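Local coordinates for heme utilization carrier protein (Escherichia coli O157:H7, PDB 6U9J) that probably binds and carries heme or a heme-derived tetrapyrrole such as anaerobilin in the cytosol, in the pathway of anaerobic heme degradation, at residues S35-G41 and T102-E108; F44-W48 and S118-F122. All blocks are in the same frame, centred on the assembly; numbering follows the deposited sequence.

Interaction 1 of 2, residues S35-G41 and T102-E108; sequences SSTVVPG and THIALIE
The imidazole of His103 meets strand 36-40 at a slant: Val38 CG1 comes within 4.3 Å of His103 CD2, and Val39 O and Pro40 CA also approach the ring obliquely. Leu27 and Arg31 of helix 26-31 touch the same side chain. In two antiparallel hydrogen-bonded pairs, Val39 with Ile104 and Thr37 with Leu106, bonds run both ways; Val39 N reaches Ile104 O at 2.8 Å with a nearly straight N-H (172°). Pro40 faces His103 in a non-hydrogen-bonded pair, where lacking an N-H costs nothing. Val38 CG2 lies 4.0 Å from Ala105 CB, on the face where Val30 packs against Ala105. On the other face Val39 CG2, lying between its N and carbonyl carbon, crosses Ile104 at a slant, 4.0 Å from Ile104 CB, with Leu157 against Val39. Glu108 N bonds to Ser35 O at 3.2 Å, a water joins Ser35 N to Glu108 O, and Glu108 OE2 is hydrogen-bonded to His151 NE2 of helix 144-157. Within the chain, strand 36-40 thus edges the six-stranded antiparallel sheet, between helices 26-31 and 144-157; its pairing has a mainly apolar middle, where beta-branched Thr37, Val38, Val39 and Ile104 suit extended strands, and a hydrated polar end.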
loop_
_atom_site.group_PDB
_atom_site.type_symbol
_atom_site.label_atom_id
_atom_site.label_comp_id
_atom_site.label_asym_id
_atom_site.label_seq_id
_atom_site.Cartn_x
_atom_site.Cartn_y
_atom_site.Cartn_z
ATOM N N SER A 35 18.598 12.618 -15.258
ATOM C CA SER A 35 19.059 12.775 -13.878
ATOM C C SER A 35 18.576 11.587 -13.045
ATOM O O SER A 35 17.586 11.700 -12.311
ATOM C CB SER A 35 18.572 14.092 -13.297
ATOM O OG SER A 35 19.074 14.278 -11.986
ATOM N N SER A 36 19.288 10.462 -13.147
ATOM C CA SER A 36 18.976 9.294 -12.336
ATOM C C SER A 36 20.248 8.553 -11.953
ATOM O O SER A 36 21.207 8.483 -12.725
ATOM C CB SER A 36 18.027 8.328 -13.057
ATOM O OG SER A 36 18.649 7.748 -14.192
ATOM N N THR A 37 20.219 7.953 -10.762
ATOM C CA THR A 37 21.269 7.074 -10.255
ATOM C C THR A 37 20.621 5.730 -9.965
ATOM O O THR A 37 19.647 5.670 -9.215
ATOM C CB THR A 37 21.897 7.657 -8.984
ATOM O OG1 THR A 37 22.471 8.936 -9.282
ATOM C CG2 THR A 37 22.983 6.739 -8.424
ATOM N N VAL A 38 21.130 4.663 -10.579
ATOM C CA VAL A 38 20.563 3.326 -10.434
ATOM C C VAL A 38 21.612 2.422 -9.804
ATOM O O VAL A 38 22.753 2.365 -10.278
ATOM C CB VAL A 38 20.100 2.758 -11.789
ATOM C CG1 VAL A 38 19.528 1.360 -11.618
ATOM C CG2 VAL A 38 19.073 3.692 -12.429
ATOM N N VAL A 39 21.230 1.731 -8.729
ATOM C CA VAL A 39 22.144 0.809 -8.051
ATOM C C VAL A 39 21.466 -0.535 -7.873
ATOM O O VAL A 39 20.233 -0.667 -7.996
ATOM C CB VAL A 39 22.607 1.369 -6.685
ATOM C CG1 VAL A 39 23.311 2.712 -6.857
ATOM C CG2 VAL A 39 21.419 1.452 -5.714
ATOM N N PRO A 40 22.235 -1.584 -7.580
ATOM C CA PRO A 40 21.622 -2.883 -7.317
ATOM C C PRO A 40 20.870 -2.891 -5.990
ATOM O O PRO A 40 21.108 -2.076 -5.092
ATOM C CB PRO A 40 22.816 -3.849 -7.280
ATOM C CG PRO A 40 23.912 -3.142 -7.972
ATOM C CD PRO A 40 23.704 -1.687 -7.681
ATOM N N GLY A 41 19.952 -3.849 -5.881
ATOM C CA GLY A 41 19.120 -4.005 -4.697
ATOM C C GLY A 41 19.873 -4.341 -3.415
ATOM O O GLY A 41 19.297 -4.188 -2.332
ATOM N N THR A 102 15.617 -5.837 -6.807
ATOM C CA THR A 102 16.851 -6.038 -7.558
ATOM C C THR A 102 17.539 -4.744 -7.972
ATOM O O THR A 102 18.733 -4.782 -8.298
ATOM C CB THR A 102 16.588 -6.887 -8.807
ATOM O OG1 THR A 102 15.656 -6.211 -9.655
ATOM C CG2 THR A 102 16.017 -8.257 -8.427
ATOM N N HIS A 103 16.827 -3.609 -7.979
ATOM C CA HIS A 103 17.409 -2.315 -8.320
ATOM C C HIS A 103 16.724 -1.239 -7.501
ATOM O O HIS A 103 15.558 -1.381 -7.120
ATOM C CB HIS A 103 17.272 -1.963 -9.812
ATOM C CG HIS A 103 18.000 -2.912 -10.707
ATOM N ND1 HIS A 103 17.396 -4.021 -11.256
ATOM C CD2 HIS A 103 19.294 -2.947 -11.104
ATOM C CE1 HIS A 103 18.284 -4.688 -11.973
ATOM N NE2 HIS A 103 19.444 -4.063 -11.891
ATOM N N ILE A 104 17.467 -0.163 -7.243
ATOM C CA ILE A 104 16.967 1.044 -6.594
ATOM C C ILE A 104 17.432 2.238 -7.414
ATOM O O ILE A 104 18.587 2.282 -7.845
ATOM C CB ILE A 104 17.479 1.160 -5.148
ATOM C CG1 ILE A 104 17.071 -0.083 -4.344
ATOM C CG2 ILE A 104 16.983 2.470 -4.500
ATOM C CD1 ILE A 104 17.798 -0.192 -3.016
ATOM N N ALA A 105 16.547 3.209 -7.624
ATOM C CA ALA A 105 16.933 4.415 -8.349
ATOM C C ALA A 105 16.617 5.654 -7.532
ATOM O O ALA A 105 15.581 5.728 -6.872
ATOM C CB ALA A 105 16.235 4.511 -9.709
ATOM N N LEU A 106 17.515 6.631 -7.585
ATOM C CA LEU A 106 17.235 7.979 -7.114
ATOM C C LEU A 106 17.005 8.844 -8.340
ATOM O O LEU A 106 17.827 8.839 -9.261
ATOM C CB LEU A 106 18.387 8.538 -6.274
ATOM C CG LEU A 106 18.360 8.170 -4.781
ATOM C CD1 LEU A 106 18.519 6.674 -4.571
ATOM C CD2 LEU A 106 19.434 8.934 -4.008
ATOM N N ILE A 107 15.875 9.550 -8.364
ATOM C CA ILE A 107 15.437 10.306 -9.533
ATOM C C ILE A 107 15.126 11.745 -9.157
ATOM O O ILE A 107 14.467 12.009 -8.151
ATOM C CB ILE A 107 14.187 9.656 -10.162
ATOM C CG1 ILE A 107 14.509 8.233 -10.617
ATOM C CG2 ILE A 107 13.663 10.527 -11.332
ATOM C CD1 ILE A 107 13.275 7.373 -10.830
ATOM N N GLU A 108 15.561 12.681 -10.002
ATOM C CA GLU A 108 15.116 14.066 -9.928
ATOM C C GLU A 108 14.552 14.448 -11.284
ATOM O O GLU A 108 15.185 14.196 -12.312
ATOM C CB GLU A 108 16.256 15.010 -9.548
ATOM C CG GLU A 108 16.812 14.739 -8.160
ATOM C CD GLU A 108 18.036 15.586 -7.861
ATOM O OE1 GLU A 108 19.164 15.064 -7.975
ATOM O OE2 GLU A 108 17.864 16.778 -7.524
HETATM O O HOH W 1 15.625 13.154 -14.951
HETATM O O HOH W 2 19.545 13.094 -9.544
HETATM O O HOH W 3 20.190 11.165 -8.843
#

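Interaction 2 of 2, residues F44-W48 and S118-F122; sequences FDTVW and SILFF
Trp48 N donates to Phe44 O over 2.8 Å, and this one helical turn sets two aromatic side chains of helix 44-51 against Phe121. The contact itself is wholly apolar. Phe44 CD2 lies 3.7 Å from Phe121 CE2; the two rings, with centroids 5.7 Å apart and planes at 60°, are set obliquely. Phe121 CZ meets the indole of Trp48 at its edge, near the ring plane, 4.0 Å from Trp48 CE3. Both helix residues hold CG trans to the backbone N (chi1 -179° for Phe44, -167° for Trp48), which brings the ends of their side chains nearer the strand than their CB atoms suggest. Val47 points toward the strand: its CG1 touches Ile119 CG2 tip to tip at 4.0 Å, a short-range meeting, while the longer Phe121 reaches the adjacent Phe44 and Trp48. The indole's one polar atom, Trp48 NE1, is satisfied by Pro75 O. Phe84 of strand 83-86 is an edge-to-face partner of both Phe44 and Trp48. The helix thus packs on strand 114-122, which lies between strands 103-111 and 128-133 of the six-stranded antiparallel sheet; helix 26-31 touches Leu120 and Phe122, which alternate with the residues facing helix 44-51.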
loop_
_atom_site.group_PDB
_atom_site.type_symbol
_atom_site.label_atom_id
_atom_site.label_comp_id
_atom_site.label_asym_id
_atom_site.label_seq_id
_atom_site.Cartn_x
_atom_site.Cartn_y
_atom_site.Cartn_z
ATOM N N PHE A 44 19.854 -1.883 -0.491
ATOM C CA PHE A 44 18.607 -1.618 0.217
ATOM C C PHE A 44 18.837 -1.084 1.626
ATOM O O PHE A 44 18.257 -0.063 2.017
ATOM C CB PHE A 44 17.754 -2.891 0.260
ATOM C CG PHE A 44 16.433 -2.705 0.955
ATOM C CD1 PHE A 44 16.316 -2.918 2.326
ATOM C CD2 PHE A 44 15.314 -2.315 0.239
ATOM C CE1 PHE A 44 15.109 -2.722 2.963
ATOM C CE2 PHE A 44 14.103 -2.127 0.877
ATOM C CZ PHE A 44 14.005 -2.336 2.235
ATOM N N ASP A 45 19.625 -1.799 2.441
ATOM C CA ASP A 45 19.798 -1.353 3.818
ATOM C C ASP A 45 20.418 0.035 3.883
ATOM O O ASP A 45 20.009 0.863 4.704
ATOM C CB ASP A 45 20.667 -2.345 4.598
ATOM C CG ASP A 45 19.937 -3.620 4.955
ATOM O OD1 ASP A 45 18.696 -3.609 5.070
ATOM O OD2 ASP A 45 20.627 -4.641 5.158
ATOM N N THR A 46 21.432 0.297 3.052
ATOM C CA THR A 46 22.066 1.613 3.047
ATOM C C THR A 46 21.057 2.709 2.711
ATOM O O THR A 46 21.005 3.746 3.383
ATOM C CB THR A 46 23.228 1.624 2.050
ATOM O OG1 THR A 46 24.252 0.727 2.500
ATOM C CG2 THR A 46 23.815 3.018 1.906
ATOM N N VAL A 47 20.228 2.477 1.695
ATOM C CA VAL A 47 19.248 3.481 1.284
ATOM C C VAL A 47 18.175 3.633 2.352
ATOM O O VAL A 47 17.855 4.746 2.791
ATOM C CB VAL A 47 18.630 3.104 -0.073
ATOM C CG1 VAL A 47 17.440 4.015 -0.397
ATOM C CG2 VAL A 47 19.694 3.150 -1.177
ATOM N N TRP A 48 17.612 2.507 2.802
ATOM C CA TRP A 48 16.522 2.573 3.765
ATOM C C TRP A 48 16.968 3.275 5.042
ATOM O O TRP A 48 16.318 4.222 5.504
ATOM C CB TRP A 48 16.001 1.160 4.077
ATOM C CG TRP A 48 14.690 1.217 4.810
ATOM C CD1 TRP A 48 14.501 1.372 6.150
ATOM C CD2 TRP A 48 13.393 1.206 4.214
ATOM N NE1 TRP A 48 13.148 1.443 6.432
ATOM C CE2 TRP A 48 12.450 1.316 5.261
ATOM C CE3 TRP A 48 12.936 1.095 2.898
ATOM C CZ2 TRP A 48 11.071 1.340 5.023
ATOM C CZ3 TRP A 48 11.570 1.107 2.665
ATOM C CH2 TRP A 48 10.656 1.228 3.720
ATOM N N SER A 118 12.749 11.453 -5.904
ATOM C CA SER A 118 12.124 10.202 -5.506
ATOM C C SER A 118 13.138 9.073 -5.458
ATOM O O SER A 118 14.192 9.111 -6.098
ATOM C CB SER A 118 10.993 9.821 -6.473
ATOM O OG SER A 118 11.488 9.604 -7.776
ATOM N N ILE A 119 12.791 8.051 -4.673
ATOM C CA ILE A 119 13.510 6.782 -4.629
ATOM C C ILE A 119 12.545 5.697 -5.070
ATOM O O ILE A 119 11.459 5.573 -4.501
ATOM C CB ILE A 119 14.047 6.498 -3.225
ATOM C CG1 ILE A 119 14.960 7.631 -2.790
ATOM C CG2 ILE A 119 14.767 5.131 -3.159
ATOM C CD1 ILE A 119 15.300 7.604 -1.334
ATOM N N LEU A 120 12.925 4.934 -6.089
ATOM C CA LEU A 120 12.108 3.854 -6.626
ATOM C C LEU A 120 12.789 2.534 -6.317
ATOM O O LEU A 120 13.987 2.374 -6.574
ATOM C CB LEU A 120 11.909 3.984 -8.136
ATOM C CG LEU A 120 10.662 4.730 -8.600
ATOM C CD1 LEU A 120 10.584 6.087 -7.924
ATOM C CD2 LEU A 120 10.698 4.884 -10.109
ATOM N N PHE A 121 12.020 1.593 -5.783
ATOM C CA PHE A 121 12.490 0.237 -5.536
ATOM C C PHE A 121 11.879 -0.659 -6.598
ATOM O O PHE A 121 10.656 -0.672 -6.764
ATOM C CB PHE A 121 12.084 -0.247 -4.139
ATOM C CG PHE A 121 12.633 0.591 -3.011
ATOM C CD1 PHE A 121 12.022 1.792 -2.654
ATOM C CD2 PHE A 121 13.748 0.177 -2.295
ATOM C CE1 PHE A 121 12.516 2.565 -1.620
ATOM C CE2 PHE A 121 14.246 0.930 -1.261
ATOM C CZ PHE A 121 13.637 2.135 -0.915
ATOM N N PHE A 122 12.719 -1.395 -7.320
ATOM C CA PHE A 122 12.279 -2.211 -8.449
ATOM C C PHE A 122 12.311 -3.702 -8.136
ATOM O O PHE A 122 13.229 -4.191 -7.466
ATOM C CB PHE A 122 13.167 -1.980 -9.672
ATOM C CG PHE A 122 13.062 -0.612 -10.244
ATOM C CD1 PHE A 122 13.885 0.400 -9.788
ATOM C CD2 PHE A 122 12.136 -0.344 -11.226
ATOM C CE1 PHE A 122 13.794 1.680 -10.319
ATOM C CE2 PHE A 122 12.032 0.929 -11.765
ATOM C CZ PHE A 122 12.866 1.941 -11.304
#

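Overall arrangement
After three N-terminal helices the chain enters strand 36-40, then turns into helix 44-51; the later hairpin of strands 103-111 and 114-122 supplies both partners. Interaction 1 closes a loop of 60 residues and interaction 2 one of 69, and because their segments alternate the two loops cross. The chain between helix and hairpin includes strands 56-62 and 66-71 of the main sheet and the separate three-stranded sheet. Interaction 1 attaches strand 36-40 to one edge of the main sheet, whereas interaction 2 lays the following helix on the sheet. They meet where His103 O probably bonds to Phe122 N at 2.8 Å, and where Ile104 CD1 packs on Phe44 CA.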